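Local coordinates for protein putative methylase (Clostridium difficile, PDB 3LDU) that probably methylates guanine bases of ribosomal RNA, combining a THUMP domain, likely to bind RNA, with a Rossmann-like methyltransferase domain that binds GTP, at residues 70-75 with 150-155; 79-84 with 120-125; 99-104 with 113-118. One frame throughout, in Å; residues are numbered along the deposited sequence.

In the fold
All three contacts belong to the THUMP domain, a part of the fold set well apart from the pocket that holds GTP between residues 177 and 324. Interaction 1 joins the end of strand 63-70 and the link leading to helix 74-82 to the hairpin turn and the start of strand 153-159. About 14 Å away, centre to centre, interaction 2 packs the far end of helix 74-82 on helix 111-129. Interaction 3 lays that second helix against the edge strand 98-104, its centre about 11 Å from interaction 1 and 14 Å from interaction 2. Phe74 of interaction 1 packs on Asp113 and Ile117 of interaction 3, while Thr81 touches Val118, tying the two helices together.

Interaction 1 of 3, residues 70-75 with 150-155; sequences EAKSFD and HKDKVT
Ala71 and Asp152 meet where strand 63-70 of the THUMP domain runs out beside a beta hairpin, whose type I' turn spans His150 to Lys153. The close-packed part is backbone and small apolar groups. Ala71 N donates to Asp152 O at 3.0 Å, almost straight, and the CA of Glu70 adds a CH...O contact to the same oxygen. Beyond this, Glu70 and Lys153 form a non-hydrogen-bonded antiparallel pair. On the buried side the methyl of Ala71 rests on one branch of Val154, CB to CG2 3.6 Å; a small residue fits here, with Leu108 also against it.

The solvent side is held by a long lysine side chain. Lys72 reaches over with its chain turned at the last torsion (chi4 -73°), and its side chain crosses that of Asp152 at about a right angle. Lys72 NZ meets Asp152 OD2 at 3.0 Å from above the carboxylate plane, forming a salt bridge. The other oxygen, OD1, accepts from the backbone N of Lys107, so both ends of the aspartate are engaged. A water completes the link, donating to Asp152 OD1 at 2.7 Å and to Ala71 O at 2.8 Å.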
ATOM      1  N   GLU A  70      15.956  22.629  -7.083  1.00 25.45           N
ATOM      2  CA  GLU A  70      15.016  23.719  -6.906  1.00 29.39           C
ATOM      3  C   GLU A  70      14.617  24.285  -8.265  1.00 33.48           C
ATOM      4  O   GLU A  70      15.442  24.391  -9.165  1.00 32.01           O
ATOM      5  CB  GLU A  70      15.649  24.810  -6.047  1.00 31.73           C
ATOM      6  CG  GLU A  70      14.725  25.964  -5.758  1.00 42.40           C
ATOM      7  CD  GLU A  70      15.325  26.923  -4.770  1.00 50.85           C
ATOM      8  OE1 GLU A  70      15.750  28.020  -5.196  1.00 57.53           O
ATOM      9  OE2 GLU A  70      15.389  26.567  -3.575  1.00 48.81           O
ATOM     10  N   ALA A  71      13.352  24.647  -8.417  1.00 28.25           N
ATOM     11  CA  ALA A  71      12.903  25.312  -9.632  1.00 25.60           C
ATOM     12  C   ALA A  71      11.800  26.300  -9.282  1.00 32.30           C
ATOM     13  O   ALA A  71      10.725  25.903  -8.863  1.00 29.94           O
ATOM     14  CB  ALA A  71      12.410  24.302 -10.656  1.00 32.75           C
ATOM     15  N   LYS A  72      12.072  27.590  -9.442  1.00 29.51           N
ATOM     16  CA  LYS A  72      11.085  28.613  -9.111  1.00 30.77           C
ATOM     17  C   LYS A  72      10.451  29.234 -10.357  1.00 35.71           C
ATOM     18  O   LYS A  72       9.530  30.046 -10.261  1.00 36.77           O
ATOM     19  CB  LYS A  72      11.720  29.698  -8.238  1.00 31.57           C
ATOM     20  CG  LYS A  72      12.088  29.215  -6.838  1.00 37.19           C
ATOM     21  CD  LYS A  72      12.730  30.330  -6.025  1.00 46.98           C
ATOM     22  CE  LYS A  72      13.183  29.857  -4.645  1.00 56.63           C
ATOM     23  NZ  LYS A  72      12.049  29.623  -3.701  1.00 61.33           N
ATOM     24  N   SER A  73      10.948  28.856 -11.528  1.00 31.36           N
ATOM     25  CA  SER A  73      10.372  29.329 -12.780  1.00 27.79           C
ATOM     26  C   SER A  73      10.355  28.200 -13.790  1.00 27.46           C
ATOM     27  O   SER A  73      11.091  27.225 -13.653  1.00 27.14           O
ATOM     28  CB  SER A  73      11.208  30.483 -13.331  1.00 31.44           C
ATOM     29  OG  SER A  73      12.481  30.018 -13.748  1.00 34.95           O
ATOM     30  N   PHE A  74       9.535  28.331 -14.824  1.00 28.34           N
ATOM     31  CA  PHE A  74       9.518  27.310 -15.856  1.00 27.08           C
ATOM     32  C   PHE A  74      10.849  27.236 -16.617  1.00 33.22           C
ATOM     33  O   PHE A  74      11.291  26.158 -16.999  1.00 28.98           O
ATOM     34  CB  PHE A  74       8.303  27.471 -16.769  1.00 27.10           C
ATOM     35  CG  PHE A  74       6.992  27.139 -16.081  1.00 28.70           C
ATOM     36  CD1 PHE A  74       6.664  25.827 -15.791  1.00 33.05           C
ATOM     37  CD2 PHE A  74       6.120  28.144 -15.696  1.00 35.07           C
ATOM     38  CE1 PHE A  74       5.481  25.517 -15.145  1.00 34.97           C
ATOM     39  CE2 PHE A  74       4.929  27.843 -15.050  1.00 35.64           C
ATOM     40  CZ  PHE A  74       4.611  26.528 -14.779  1.00 33.97           C
ATOM     41  N   ASP A  75      11.513  28.375 -16.801  1.00 31.49           N
ATOM     42  CA  ASP A  75      12.850  28.362 -17.397  1.00 32.85           C
ATOM     43  C   ASP A  75      13.822  27.524 -16.547  1.00 29.78           C
ATOM     44  O   ASP A  75      14.590  26.717 -17.074  1.00 31.04           O
ATOM     45  CB  ASP A  75      13.379  29.789 -17.585  1.00 32.68           C
ATOM     46  CG  ASP A  75      12.593  30.573 -18.628  1.00 43.47           C
ATOM     47  OD1 ASP A  75      12.095  29.956 -19.594  1.00 47.94           O
ATOM     48  OD2 ASP A  75      12.479  31.811 -18.487  1.00 47.53           O
ATOM     49  N   HIS A 150       7.523  20.299  -4.131  1.00 18.67           N
ATOM     50  CA  HIS A 150       7.083  20.653  -2.791  1.00 20.23           C
ATOM     51  C   HIS A 150       7.958  21.790  -2.302  1.00 22.44           C
ATOM     52  O   HIS A 150       9.183  21.670  -2.269  1.00 23.91           O
ATOM     53  CB  HIS A 150       7.180  19.446  -1.864  1.00 25.01           C
ATOM     54  CG  HIS A 150       6.780  19.748  -0.453  1.00 29.82           C
ATOM     55  ND1 HIS A 150       5.464  19.799  -0.050  1.00 40.15           N
ATOM     56  CD2 HIS A 150       7.520  20.046   0.634  1.00 32.53           C
ATOM     57  CE1 HIS A 150       5.412  20.096   1.236  1.00 34.91           C
ATOM     58  NE2 HIS A 150       6.649  20.247   1.679  1.00 42.71           N
ATOM     59  N   LYS A 151       7.328  22.915  -1.984  1.00 22.14           N
ATOM     60  CA  LYS A 151       8.062  24.106  -1.579  1.00 21.42           C
ATOM     61  C   LYS A 151       9.212  24.403  -2.544  1.00 28.41           C
ATOM     62  O   LYS A 151      10.328  24.713  -2.126  1.00 26.33           O
ATOM     63  CB  LYS A 151       8.573  23.951  -0.147  1.00 23.78           C
ATOM     64  CG  LYS A 151       7.433  23.871   0.872  1.00 29.30           C
ATOM     65  CD  LYS A 151       7.934  23.841   2.304  1.00 34.67           C
ATOM     66  CE  LYS A 151       6.793  23.474   3.254  1.00 42.18           C
ATOM     67  NZ  LYS A 151       7.237  23.413   4.680  1.00 45.52           N
ATOM     68  N   ASP A 152       8.914  24.281  -3.835  1.00 21.48           N
ATOM     69  CA  ASP A 152       9.847  24.599  -4.921  1.00 21.37           C
ATOM     70  C   ASP A 152      10.971  23.583  -5.146  1.00 26.33           C
ATOM     71  O   ASP A 152      11.818  23.789  -6.013  1.00 30.23           O
ATOM     72  CB  ASP A 152      10.434  26.003  -4.744  1.00 21.73           C
ATOM     73  CG  ASP A 152       9.366  27.068  -4.681  1.00 30.68           C
ATOM     74  OD1 ASP A 152       8.363  26.939  -5.408  1.00 27.99           O
ATOM     75  OD2 ASP A 152       9.530  28.035  -3.905  1.00 35.70           O
ATOM     76  N   LYS A 153      10.974  22.488  -4.391  1.00 24.14           N
ATOM     77  CA  LYS A 153      11.950  21.428  -4.633  1.00 24.51           C
ATOM     78  C   LYS A 153      11.298  20.409  -5.565  1.00 23.44           C
ATOM     79  O   LYS A 153      10.259  19.837  -5.243  1.00 22.96           O
ATOM     80  CB  LYS A 153      12.380  20.746  -3.328  1.00 23.99           C
ATOM     81  CG  LYS A 153      12.802  21.713  -2.211  1.00 38.89           C
ATOM     82  CD  LYS A 153      12.671  21.069  -0.810  1.00 53.33           C
ATOM     83  CE  LYS A 153      11.255  21.221  -0.211  1.00 52.61           C
ATOM     84  NZ  LYS A 153      10.531  19.927   0.084  1.00 39.77           N
ATOM     85  N   VAL A 154      11.906  20.202  -6.722  1.00 26.27           N
ATOM     86  CA  VAL A 154      11.365  19.301  -7.733  1.00 26.30           C
ATOM     87  C   VAL A 154      12.041  17.949  -7.595  1.00 27.46           C
ATOM     88  O   VAL A 154      13.260  17.867  -7.501  1.00 24.26           O
ATOM     89  CB  VAL A 154      11.663  19.840  -9.137  1.00 23.07           C
ATOM     90  CG1 VAL A 154      11.147  18.878 -10.213  1.00 23.68           C
ATOM     91  CG2 VAL A 154      11.067  21.248  -9.316  1.00 23.54           C
ATOM     92  N   THR A 155      11.250  16.890  -7.560  1.00 21.59           N
ATOM     93  CA  THR A 155      11.803  15.548  -7.624  1.00 21.53           C
ATOM     94  C   THR A 155      11.274  14.908  -8.891  1.00 19.65           C
ATOM     95  O   THR A 155      10.070  14.885  -9.117  1.00 20.69           O
ATOM     96  CB  THR A 155      11.404  14.694  -6.418  1.00 26.45           C
ATOM     97  OG1 THR A 155      11.999  15.237  -5.230  1.00 28.44           O
ATOM     98  CG2 THR A 155      11.903  13.269  -6.610  1.00 25.66           C
TER
HETATM   99  O   HOH W   1       8.081  25.880  -7.835  1.00 27.73           O

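Interaction 2 of 3, residues 79-84 with 120-125; sequences ENTKRI and KAIVES
Lys82 lies stretched over the side chain of Glu124, its CD 3.8 Å from Glu124 CB, and ends in a salt bridge. With CG anti to the backbone N (chi1 -179°) and the rest of the chain fully extended, the lysine is a straight rod that carries its ammonium from helix 74-82 across to helix 111-129. Glu124 bends at chi2 (-108°) to meet it, and Lys82 NZ lies 2.8 Å from Glu124 OE2. The nitrogen stands well above the carboxylate plane, 54° out of it. Long residues suit this partly exposed margin because their methylenes pack while their charges pair.

The buried part of the contact is made by small groups. Ala121 points its methyl at helix 74-82, and Thr81 CG2 comes to 3.5 Å from Ala121 CB. The backbone N of Lys82 also lies near that methyl, an approach that a residue as slight as alanine allows. The threonine methyl also touches the CG1 branch of Ile122, roughly at right angles to its contact with Ala121, while the threonine hydroxyl turns back to Leu77 O within its own helix.

Farther along the chain Ser125 takes over. Its OG donates to Ile84 O at 3.0 Å, nearly in line with the carbonyl, and its CB packs 3.4 Å from Lys82 O. A short hydroxyl can thus bind the backbone oxygen of the buried Ile84.

Around this pair of helices, Phe78 of helix 74-82 packs on Ala121 and Glu124, Trp86 from the next loop covers Ile122 and Ser125, and Thr81 and Ile84 rest on Phe69 and Ala67 of strand 63-70.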
ATOM      1  N   GLU A  79      15.678  24.149 -17.813  1.00 26.40           N
ATOM      2  CA  GLU A  79      17.135  24.025 -17.837  1.00 29.70           C
ATOM      3  C   GLU A  79      17.644  22.880 -16.959  1.00 26.44           C
ATOM      4  O   GLU A  79      18.522  22.118 -17.373  1.00 29.14           O
ATOM      5  CB  GLU A  79      17.807  25.348 -17.460  1.00 31.88           C
ATOM      6  CG  GLU A  79      17.643  26.433 -18.526  1.00 44.11           C
ATOM      7  CD  GLU A  79      18.361  26.095 -19.838  1.00 54.74           C
ATOM      8  OE1 GLU A  79      19.450  25.478 -19.780  1.00 60.46           O
ATOM      9  OE2 GLU A  79      17.841  26.449 -20.923  1.00 48.88           O
ATOM     10  N   ASN A  80      17.092  22.744 -15.757  1.00 23.85           N
ATOM     11  CA  ASN A  80      17.543  21.680 -14.865  1.00 24.18           C
ATOM     12  C   ASN A  80      17.152  20.288 -15.346  1.00 28.93           C
ATOM     13  O   ASN A  80      17.889  19.325 -15.147  1.00 29.09           O
ATOM     14  CB  ASN A  80      17.050  21.923 -13.430  1.00 27.61           C
ATOM     15  CG  ASN A  80      17.695  23.143 -12.798  1.00 41.22           C
ATOM     16  OD1 ASN A  80      18.775  23.562 -13.213  1.00 54.68           O
ATOM     17  ND2 ASN A  80      17.038  23.726 -11.809  1.00 37.61           N
ATOM     18  N   THR A  81      15.989  20.177 -15.983  1.00 21.86           N
ATOM     19  CA  THR A  81      15.532  18.880 -16.444  1.00 21.96           C
ATOM     20  C   THR A  81      16.330  18.469 -17.681  1.00 23.96           C
ATOM     21  O   THR A  81      16.724  17.307 -17.829  1.00 23.08           O
ATOM     22  CB  THR A  81      14.039  18.920 -16.792  1.00 22.32           C
ATOM     23  OG1 THR A  81      13.288  19.291 -15.626  1.00 23.92           O
ATOM     24  CG2 THR A  81      13.571  17.546 -17.292  1.00 22.54           C
ATOM     25  N   LYS A  82      16.566  19.440 -18.557  1.00 22.21           N
ATOM     26  CA  LYS A  82      17.277  19.193 -19.804  1.00 21.42           C
ATOM     27  C   LYS A  82      18.723  18.749 -19.573  1.00 32.95           C
ATOM     28  O   LYS A  82      19.248  17.920 -20.325  1.00 33.31           O
ATOM     29  CB  LYS A  82      17.247  20.440 -20.696  1.00 26.09           C
ATOM     30  CG  LYS A  82      17.960  20.229 -22.035  1.00 37.55           C
ATOM     31  CD  LYS A  82      17.844  21.434 -22.949  1.00 39.88           C
ATOM     32  CE  LYS A  82      18.700  21.228 -24.201  1.00 41.89           C
ATOM     33  NZ  LYS A  82      18.637  22.382 -25.136  1.00 42.06           N
ATOM     34  N   ARG A  83      19.362  19.287 -18.536  1.00 30.99           N
ATOM     35  CA  ARG A  83      20.770  18.982 -18.278  1.00 34.25           C
ATOM     36  C   ARG A  83      20.993  17.570 -17.747  1.00 34.04           C
ATOM     37  O   ARG A  83      22.111  17.071 -17.766  1.00 36.73           O
ATOM     38  CB  ARG A  83      21.413  20.017 -17.345  1.00 44.83           C
ATOM     39  CG  ARG A  83      20.677  20.258 -16.027  1.00 55.02           C
ATOM     40  CD  ARG A  83      20.880  19.142 -14.999  1.00 64.81           C
ATOM     41  NE  ARG A  83      20.300  19.493 -13.700  1.00 66.29           N
ATOM     42  CZ  ARG A  83      20.166  18.652 -12.678  1.00 67.32           C
ATOM     43  NH1 ARG A  83      20.563  17.391 -12.792  1.00 71.07           N
ATOM     44  NH2 ARG A  83      19.632  19.071 -11.538  1.00 65.22           N
ATOM     45  N   ILE A  84      19.935  16.932 -17.257  1.00 29.76           N
ATOM     46  CA  ILE A  84      20.020  15.537 -16.840  1.00 29.48           C
ATOM     47  C   ILE A  84      20.369  14.695 -18.062  1.00 32.61           C
ATOM     48  O   ILE A  84      19.907  14.989 -19.163  1.00 30.01           O
ATOM     49  CB  ILE A  84      18.680  15.066 -16.254  1.00 27.02           C
ATOM     50  CG1 ILE A  84      18.362  15.855 -14.985  1.00 27.81           C
ATOM     51  CG2 ILE A  84      18.689  13.553 -15.986  1.00 26.94           C
ATOM     52  CD1 ILE A  84      16.938  15.676 -14.519  1.00 28.09           C
ATOM     53  N   LYS A 120       9.242  18.592 -22.851  1.00 22.70           N
ATOM     54  CA  LYS A 120      10.092  19.305 -23.804  1.00 23.19           C
ATOM     55  C   LYS A 120      11.575  19.151 -23.457  1.00 25.23           C
ATOM     56  O   LYS A 120      12.410  18.916 -24.342  1.00 25.28           O
ATOM     57  CB  LYS A 120       9.698  20.786 -23.858  1.00 23.84           C
ATOM     58  CG  LYS A 120      10.461  21.626 -24.889  1.00 27.70           C
ATOM     59  CD  LYS A 120       9.806  23.001 -24.997  1.00 38.61           C
ATOM     60  CE  LYS A 120      10.809  24.137 -24.918  1.00 52.75           C
ATOM     61  NZ  LYS A 120      10.178  25.383 -24.379  1.00 51.21           N
ATOM     62  N   ALA A 121      11.907  19.292 -22.174  1.00 21.90           N
ATOM     63  CA  ALA A 121      13.291  19.164 -21.714  1.00 28.45           C
ATOM     64  C   ALA A 121      13.874  17.788 -22.009  1.00 26.32           C
ATOM     65  O   ALA A 121      15.012  17.668 -22.478  1.00 24.98           O
ATOM     66  CB  ALA A 121      13.390  19.472 -20.224  1.00 27.42           C
ATOM     67  N   ILE A 122      13.101  16.746 -21.728  1.00 23.84           N
ATOM     68  CA  ILE A 122      13.564  15.385 -21.975  1.00 24.17           C
ATOM     69  C   ILE A 122      13.733  15.125 -23.477  1.00 24.68           C
ATOM     70  O   ILE A 122      14.684  14.472 -23.898  1.00 27.63           O
ATOM     71  CB  ILE A 122      12.624  14.341 -21.334  1.00 23.92           C
ATOM     72  CG1 ILE A 122      12.577  14.544 -19.814  1.00 20.18           C
ATOM     73  CG2 ILE A 122      13.078  12.917 -21.674  1.00 24.56           C
ATOM     74  CD1 ILE A 122      11.690  13.520 -19.060  1.00 25.05           C
ATOM     75  N   VAL A 123      12.805  15.629 -24.282  1.00 22.01           N
ATOM     76  CA  VAL A 123      12.927  15.476 -25.726  1.00 24.06           C
ATOM     77  C   VAL A 123      14.231  16.131 -26.190  1.00 25.91           C
ATOM     78  O   VAL A 123      14.997  15.544 -26.972  1.00 27.28           O
ATOM     79  CB  VAL A 123      11.713  16.085 -26.463  1.00 24.83           C
ATOM     80  CG1 VAL A 123      12.021  16.288 -27.941  1.00 27.55           C
ATOM     81  CG2 VAL A 123      10.477  15.211 -26.270  1.00 27.12           C
ATOM     82  N   GLU A 124      14.492  17.339 -25.694  1.00 25.51           N
ATOM     83  CA  GLU A 124      15.702  18.072 -26.084  1.00 30.43           C
ATOM     84  C   GLU A 124      16.964  17.322 -25.658  1.00 31.68           C
ATOM     85  O   GLU A 124      17.927  17.222 -26.427  1.00 31.67           O
ATOM     86  CB  GLU A 124      15.706  19.470 -25.468  1.00 30.34           C
ATOM     87  CG  GLU A 124      14.789  20.451 -26.151  1.00 40.91           C
ATOM     88  CD  GLU A 124      15.567  21.475 -26.943  1.00 64.44           C
ATOM     89  OE1 GLU A 124      15.655  21.324 -28.181  1.00 68.07           O
ATOM     90  OE2 GLU A 124      16.108  22.418 -26.321  1.00 68.71           O
ATOM     91  N   SER A 125      16.947  16.804 -24.432  1.00 28.35           N
ATOM     92  CA  SER A 125      18.072  16.046 -23.885  1.00 30.12           C
ATOM     93  C   SER A 125      18.394  14.803 -24.722  1.00 34.40           C
ATOM     94  O   SER A 125      19.556  14.547 -25.057  1.00 32.94           O
ATOM     95  CB  SER A 125      17.800  15.637 -22.437  1.00 32.08           C
ATOM     96  OG  SER A 125      18.868  14.847 -21.936  1.00 29.50           O
TER

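Interaction 3 of 3, residues 99-104 with 113-118; sequences SKASSI and DVQAIV
With CG anti to its carbonyl carbon (chi1 -69°) and the chain extended beyond it, Gln115 reaches from helix 111-129 across toward the start of strand 98-104 and sets its CG against the methyl of Ala101, 3.7 Å from Ala101 CB. Val114, one residue earlier, has CG1 anti to the backbone N (chi1 164°), and this branch meets the same methyl, with Val114 CG1 to Ala101 CB at 4.0 Å. Ala101 is therefore touched by two consecutive helical residues. Its small side chain suits a spot where strand and helix backbones come near, the CA atoms of Ala101 and Gln115 being 6.2 Å apart.

The two side chains of the helix divide the work. Val114 is buried and purely apolar, a compact branched residue pointing from the helix toward the sheet. Gln115 is partly exposed and combines an apolar stem with a polar end: beyond Ala101 its amide ends near Lys100, where NE2 lies 3.9 Å from Lys100 N and donates its hydrogen bond to Ile98 O. That bond holds the amide, which is consistent with the stem staying against Ala101.

The 166 Å² buried between the segments is modest, and the axes of the two short segments pass 8.2 Å apart at 124°. Strand 98-104 is the outermost on this side of the sheet within the chain, hydrogen-bonded along strand 145-150. Val114 also reaches past it to Val147 of that neighbour, while Ile117 packs on Phe74, Leu77 and Phe78 of helix 74-82.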
ATOM      1  N   SER A  99       3.518  11.034 -16.820  1.00 24.66           N
ATOM      2  CA  SER A  99       2.247  10.446 -16.439  1.00 32.14           C
ATOM      3  C   SER A  99       1.535  11.261 -15.384  1.00 35.03           C
ATOM      4  O   SER A  99       0.307  11.221 -15.287  1.00 38.80           O
ATOM      5  CB  SER A  99       2.452   9.008 -15.963  1.00 38.61           C
ATOM      6  OG  SER A  99       2.942   8.212 -17.032  1.00 41.35           O
ATOM      7  N   LYS A 100       2.297  12.019 -14.604  1.00 31.03           N
ATOM      8  CA  LYS A 100       1.711  12.703 -13.453  1.00 38.26           C
ATOM      9  C   LYS A 100       2.626  13.799 -12.928  1.00 35.73           C
ATOM     10  O   LYS A 100       3.855  13.629 -12.899  1.00 32.18           O
ATOM     11  CB  LYS A 100       1.461  11.694 -12.334  1.00 43.87           C
ATOM     12  CG  LYS A 100       0.904  12.297 -11.061  1.00 43.94           C
ATOM     13  CD  LYS A 100       0.777  11.229  -9.989  1.00 50.42           C
ATOM     14  CE  LYS A 100      -0.010  11.714  -8.781  1.00 52.88           C
ATOM     15  NZ  LYS A 100       0.002  10.689  -7.698  1.00 51.97           N
ATOM     16  N   ALA A 101       2.032  14.925 -12.528  1.00 27.09           N
ATOM     17  CA  ALA A 101       2.788  15.946 -11.802  1.00 21.64           C
ATOM     18  C   ALA A 101       1.986  16.406 -10.607  1.00 23.92           C
ATOM     19  O   ALA A 101       0.769  16.596 -10.702  1.00 29.83           O
ATOM     20  CB  ALA A 101       3.115  17.131 -12.699  1.00 22.08           C
ATOM     21  N   SER A 102       2.658  16.547  -9.469  1.00 18.76           N
ATOM     22  CA  SER A 102       2.010  17.054  -8.264  1.00 18.10           C
ATOM     23  C   SER A 102       2.791  18.273  -7.805  1.00 24.24           C
ATOM     24  O   SER A 102       4.013  18.265  -7.838  1.00 23.58           O
ATOM     25  CB  SER A 102       2.012  15.982  -7.165  1.00 24.22           C
ATOM     26  OG  SER A 102       1.405  14.782  -7.600  1.00 38.83           O
ATOM     27  N   SER A 103       2.090  19.321  -7.387  1.00 20.37           N
ATOM     28  CA  SER A 103       2.767  20.530  -6.935  1.00 16.79           C
ATOM     29  C   SER A 103       2.082  21.059  -5.685  1.00 21.96           C
ATOM     30  O   SER A 103       0.882  21.300  -5.698  1.00 23.28           O
ATOM     31  CB  SER A 103       2.754  21.598  -8.024  1.00 26.37           C
ATOM     32  OG  SER A 103       3.394  22.768  -7.555  1.00 27.00           O
ATOM     33  N   ILE A 104       2.870  21.220  -4.624  1.00 21.08           N
ATOM     34  CA  ILE A 104       2.372  21.608  -3.300  1.00 22.25           C
ATOM     35  C   ILE A 104       3.191  22.782  -2.747  1.00 20.46           C
ATOM     36  O   ILE A 104       4.425  22.706  -2.660  1.00 22.56           O
ATOM     37  CB  ILE A 104       2.455  20.410  -2.329  1.00 21.52           C
ATOM     38  CG1 ILE A 104       1.523  19.282  -2.797  1.00 27.39           C
ATOM     39  CG2 ILE A 104       2.099  20.848  -0.902  1.00 26.36           C
ATOM     40  CD1 ILE A 104       1.720  17.975  -2.061  1.00 31.10           C
ATOM     41  N   ASP A 113       1.322  22.370 -17.054  1.00 25.10           N
ATOM     42  CA  ASP A 113       2.448  23.107 -17.627  1.00 25.53           C
ATOM     43  C   ASP A 113       3.787  22.530 -17.182  1.00 27.21           C
ATOM     44  O   ASP A 113       4.757  22.494 -17.964  1.00 23.50           O
ATOM     45  CB  ASP A 113       2.354  24.594 -17.302  1.00 26.62           C
ATOM     46  CG  ASP A 113       1.174  25.250 -17.988  1.00 39.47           C
ATOM     47  OD1 ASP A 113       1.032  25.073 -19.220  1.00 39.85           O
ATOM     48  OD2 ASP A 113       0.377  25.918 -17.297  1.00 40.00           O
ATOM     49  N   VAL A 114       3.834  22.062 -15.935  1.00 26.92           N
ATOM     50  CA  VAL A 114       5.010  21.359 -15.429  1.00 25.18           C
ATOM     51  C   VAL A 114       5.266  20.129 -16.307  1.00 26.20           C
ATOM     52  O   VAL A 114       6.404  19.860 -16.713  1.00 22.39           O
ATOM     53  CB  VAL A 114       4.827  20.936 -13.957  1.00 24.60           C
ATOM     54  CG1 VAL A 114       5.859  19.888 -13.543  1.00 21.72           C
ATOM     55  CG2 VAL A 114       4.876  22.151 -13.034  1.00 20.02           C
ATOM     56  N   GLN A 115       4.202  19.394 -16.609  1.00 21.61           N
ATOM     57  CA  GLN A 115       4.306  18.189 -17.427  1.00 20.93           C
ATOM     58  C   GLN A 115       4.835  18.512 -18.819  1.00 24.49           C
ATOM     59  O   GLN A 115       5.706  17.806 -19.323  1.00 23.54           O
ATOM     60  CB  GLN A 115       2.960  17.474 -17.562  1.00 25.26           C
ATOM     61  CG  GLN A 115       2.441  16.819 -16.277  1.00 23.75           C
ATOM     62  CD  GLN A 115       1.038  16.260 -16.496  1.00 33.79           C
ATOM     63  OE1 GLN A 115       0.065  17.008 -16.514  1.00 37.12           O
ATOM     64  NE2 GLN A 115       0.937  14.949 -16.714  1.00 31.11           N
ATOM     65  N   ALA A 116       4.297  19.564 -19.437  1.00 20.21           N
ATOM     66  CA  ALA A 116       4.697  19.925 -20.797  1.00 21.17           C
ATOM     67  C   ALA A 116       6.156  20.351 -20.844  1.00 21.25           C
ATOM     68  O   ALA A 116       6.871  19.970 -21.755  1.00 22.09           O
ATOM     69  CB  ALA A 116       3.820  21.038 -21.354  1.00 25.06           C
ATOM     70  N   ILE A 117       6.580  21.159 -19.876  1.00 24.93           N
ATOM     71  CA  ILE A 117       7.949  21.666 -19.854  1.00 24.76           C
ATOM     72  C   ILE A 117       8.949  20.527 -19.630  1.00 21.94           C
ATOM     73  O   ILE A 117       9.997  20.471 -20.280  1.00 22.44           O
ATOM     74  CB  ILE A 117       8.135  22.780 -18.795  1.00 26.20           C
ATOM     75  CG1 ILE A 117       7.427  24.068 -19.236  1.00 25.24           C
ATOM     76  CG2 ILE A 117       9.622  23.046 -18.534  1.00 24.88           C
ATOM     77  CD1 ILE A 117       8.181  24.858 -20.311  1.00 28.22           C
ATOM     78  N   VAL A 118       8.621  19.614 -18.720  1.00 21.24           N
ATOM     79  CA  VAL A 118       9.479  18.459 -18.492  1.00 22.69           C
ATOM     80  C   VAL A 118       9.553  17.588 -19.752  1.00 23.98           C
ATOM     81  O   VAL A 118      10.633  17.134 -20.130  1.00 23.17           O
ATOM     82  CB  VAL A 118       9.025  17.636 -17.240  1.00 19.83           C
ATOM     83  CG1 VAL A 118       9.679  16.265 -17.211  1.00 21.75           C
ATOM     84  CG2 VAL A 118       9.362  18.403 -15.965  1.00 21.02           C
TER